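Local coordinates for protein caspase-3 (Porites astreoides, PDB 6WI4) that probably cleaves proteins after aspartate as a cysteine protease of the caspase family, with a role in coral apoptosis, at residues 133-138 with 156-161. Residues are numbered along the deposited sequence; the frame is centred on the assembly and turned at random. Where two conformers were deposited one is given.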
loop_
_atom_site.group_PDB
_atom_site.type_symbol
_atom_site.label_atom_id
_atom_site.label_comp_id
_atom_site.label_asym_id
_atom_site.label_seq_id
_atom_site.Cartn_x
_atom_site.Cartn_y
_atom_site.Cartn_z
ATOM N N HIS A 133 5.456 -1.517 -17.460
ATOM C CA HIS A 133 4.607 -2.193 -18.433
ATOM C C HIS A 133 5.264 -3.448 -18.998
ATOM O O HIS A 133 5.018 -3.805 -20.158
ATOM C CB HIS A 133 4.234 -1.249 -19.578
ATOM C CG HIS A 133 5.414 -0.583 -20.212
ATOM N ND1 HIS A 133 5.759 0.726 -19.949
ATOM C CD2 HIS A 133 6.342 -1.051 -21.079
ATOM C CE1 HIS A 133 6.842 1.039 -20.638
ATOM N NE2 HIS A 133 7.218 -0.021 -21.330
ATOM N N GLU A 134 6.101 -4.125 -18.212
ATOM C CA GLU A 134 6.652 -5.420 -18.579
ATOM C C GLU A 134 5.969 -6.535 -17.796
ATOM O O GLU A 134 5.603 -6.366 -16.627
ATOM C CB GLU A 134 8.165 -5.484 -18.323
ATOM C CG GLU A 134 8.969 -4.417 -19.049
ATOM C CD GLU A 134 8.968 -4.606 -20.554
ATOM O OE1 GLU A 134 8.870 -5.768 -21.008
ATOM O OE2 GLU A 134 9.062 -3.593 -21.284
ATOM N N TYR A 135 5.811 -7.679 -18.455
ATOM C CA TYR A 135 5.414 -8.921 -17.809
ATOM C C TYR A 135 6.632 -9.646 -17.234
ATOM O O TYR A 135 7.767 -9.468 -17.690
ATOM C CB TYR A 135 4.697 -9.853 -18.799
ATOM C CG TYR A 135 3.414 -9.321 -19.388
ATOM C CD1 TYR A 135 2.253 -9.243 -18.625
ATOM C CD2 TYR A 135 3.347 -8.925 -20.722
ATOM C CE1 TYR A 135 1.072 -8.769 -19.164
ATOM C CE2 TYR A 135 2.165 -8.443 -21.268
ATOM C CZ TYR A 135 1.029 -8.369 -20.488
ATOM O OH TYR A 135 -0.152 -7.890 -21.023
ATOM N N MET A 136 6.377 -10.487 -16.229
ATOM C CA MET A 136 7.379 -11.362 -15.632
ATOM C C MET A 136 7.153 -12.790 -16.118
ATOM O O MET A 136 6.026 -13.284 -16.067
ATOM C CB MET A 136 7.294 -11.317 -14.107
ATOM C CG MET A 136 8.538 -10.840 -13.417
ATOM S SD MET A 136 8.336 -10.784 -11.628
ATOM C CE MET A 136 8.216 -9.012 -11.367
ATOM N N ASP A 137 8.224 -13.463 -16.539
ATOM C CA ASP A 137 8.068 -14.762 -17.186
ATOM C C ASP A 137 8.218 -15.931 -16.218
ATOM O O ASP A 137 8.795 -15.819 -15.134
ATOM C CB ASP A 137 9.076 -14.925 -18.326
ATOM C CG ASP A 137 8.719 -14.095 -19.542
ATOM O OD1 ASP A 137 7.512 -13.892 -19.786
ATOM O OD2 ASP A 137 9.642 -13.648 -20.254
ATOM N N GLY A 138 7.704 -17.081 -16.649
ATOM C CA GLY A 138 7.833 -18.308 -15.891
ATOM C C GLY A 138 6.512 -18.901 -15.450
ATOM O O GLY A 138 6.468 -19.700 -14.516
ATOM N N GLY A 156 9.403 -1.444 -12.909
ATOM C CA GLY A 156 9.421 -1.754 -14.321
ATOM C C GLY A 156 8.331 -2.698 -14.780
ATOM O O GLY A 156 8.198 -2.924 -15.990
ATOM N N TYR A 157 7.539 -3.238 -13.865
ATOM C CA TYR A 157 6.651 -4.339 -14.188
ATOM C C TYR A 157 5.196 -4.008 -13.891
ATOM O O TYR A 157 4.886 -3.219 -12.995
ATOM C CB TYR A 157 7.048 -5.584 -13.400
ATOM C CG TYR A 157 8.373 -6.190 -13.803
ATOM C CD1 TYR A 157 8.431 -7.154 -14.800
ATOM C CD2 TYR A 157 9.553 -5.813 -13.175
ATOM C CE1 TYR A 157 9.633 -7.737 -15.161
ATOM C CE2 TYR A 157 10.767 -6.390 -13.534
ATOM C CZ TYR A 157 10.789 -7.351 -14.525
ATOM O OH TYR A 157 11.984 -7.932 -14.893
ATOM N N TYR A 158 4.311 -4.668 -14.638
ATOM C CA TYR A 158 2.894 -4.701 -14.306
ATOM C C TYR A 158 2.666 -5.344 -12.938
ATOM O O TYR A 158 3.493 -6.110 -12.428
ATOM C CB TYR A 158 2.126 -5.530 -15.335
ATOM C CG TYR A 158 1.988 -4.950 -16.725
ATOM C CD1 TYR A 158 1.390 -3.717 -16.934
ATOM C CD2 TYR A 158 2.415 -5.673 -17.836
ATOM C CE1 TYR A 158 1.231 -3.205 -18.212
ATOM C CE2 TYR A 158 2.256 -5.174 -19.116
ATOM C CZ TYR A 158 1.666 -3.941 -19.296
ATOM O OH TYR A 158 1.510 -3.442 -20.573
ATOM N N SER A 159 1.491 -5.066 -12.379
ATOM C CA SER A 159 0.964 -5.720 -11.194
ATOM C C SER A 159 -0.403 -6.270 -11.560
ATOM O O SER A 159 -1.136 -5.642 -12.325
ATOM C CB SER A 159 0.856 -4.712 -10.043
ATOM O OG SER A 159 0.447 -5.326 -8.840
ATOM N N TRP A 160 -0.755 -7.419 -10.999
ATOM C CA TRP A 160 -1.951 -8.148 -11.410
ATOM C C TRP A 160 -3.101 -8.036 -10.421
ATOM O O TRP A 160 -2.916 -8.098 -9.200
ATOM C CB TRP A 160 -1.607 -9.618 -11.627
ATOM C CG TRP A 160 -0.871 -9.884 -12.899
ATOM C CD1 TRP A 160 0.476 -10.048 -13.052
ATOM C CD2 TRP A 160 -1.450 -10.068 -14.197
ATOM N NE1 TRP A 160 0.777 -10.312 -14.372
ATOM C CE2 TRP A 160 -0.389 -10.322 -15.093
ATOM C CE3 TRP A 160 -2.756 -10.022 -14.689
ATOM C CZ2 TRP A 160 -0.598 -10.548 -16.452
ATOM C CZ3 TRP A 160 -2.959 -10.242 -16.046
ATOM C CH2 TRP A 160 -1.884 -10.498 -16.905
ATOM N N ARG A 161 -4.300 -7.889 -10.972
ATOM C CA ARG A 161 -5.539 -7.766 -10.219
ATOM C C ARG A 161 -6.566 -8.697 -10.838
ATOM O O ARG A 161 -6.684 -8.756 -12.063
ATOM C CB ARG A 161 -6.043 -6.319 -10.263
ATOM C CG ARG A 161 -7.500 -6.099 -9.839
ATOM C CD ARG A 161 -7.890 -4.623 -9.981
ATOM N NE ARG A 161 -7.274 -4.024 -11.159
ATOM C CZ ARG A 161 -7.690 -4.202 -12.410
ATOM N NH1 ARG A 161 -8.764 -4.935 -12.677
ATOM N NH2 ARG A 161 -7.030 -3.629 -13.406
HETATM O O HOH W 1 8.307 -0.834 -17.873
HETATM O O HOH W 2 4.625 -7.903 -14.395
HETATM O O HOH W 3 3.725 -10.351 -15.047
#
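Tyr158 lies with one ring face under the backbone of His133, whose CA sits 3.6 Å from the ring centroid in a CH-pi contact nearly along the ring normal. With CG beside its backbone N (chi1 -70°), the same ring turns an edge to Tyr135, CD2 coming 3.6 Å from Tyr135 CE1 over the face of that ring, the planes inclined at 50°. Trp160 CZ2 meets Tyr135 at its rim. Replacing Tyr158 with an alanine is likely to leave the Tyr135 ring without its edge-to-face mate and to open a gap beside the His133 CA. Farther along, in the conformer given, Met136 CE lies over a face of the Tyr157 ring, 3.8 Å from its centroid.

In the backbone, Glu134 and Tyr157 form a parallel bridge, with hydrogen bonds from Tyr158 N to Glu134 O (2.9 Å) and from Glu134 N to Gly156 O (3.3 Å). One water joins Glu134 O to Tyr158 O; another links Met136 N to Trp160 NE1.

Gly156 and Tyr157 form a G1 bulge opposite Gln131. Strand 156-162 pairs antiparallel with a bound peptide through Trp160 and Arg161; Arg161 salt-bridges an acidic peptide side chain, consistent with the aspartate-binding S1 pocket of caspases, and Tyr135 and Tyr158 each pack on an apolar one. The contact thus ties the loop following core strand 123-128 to the peptide-binding strand, with Trp160 stacked on Trp168 of helix 168-180.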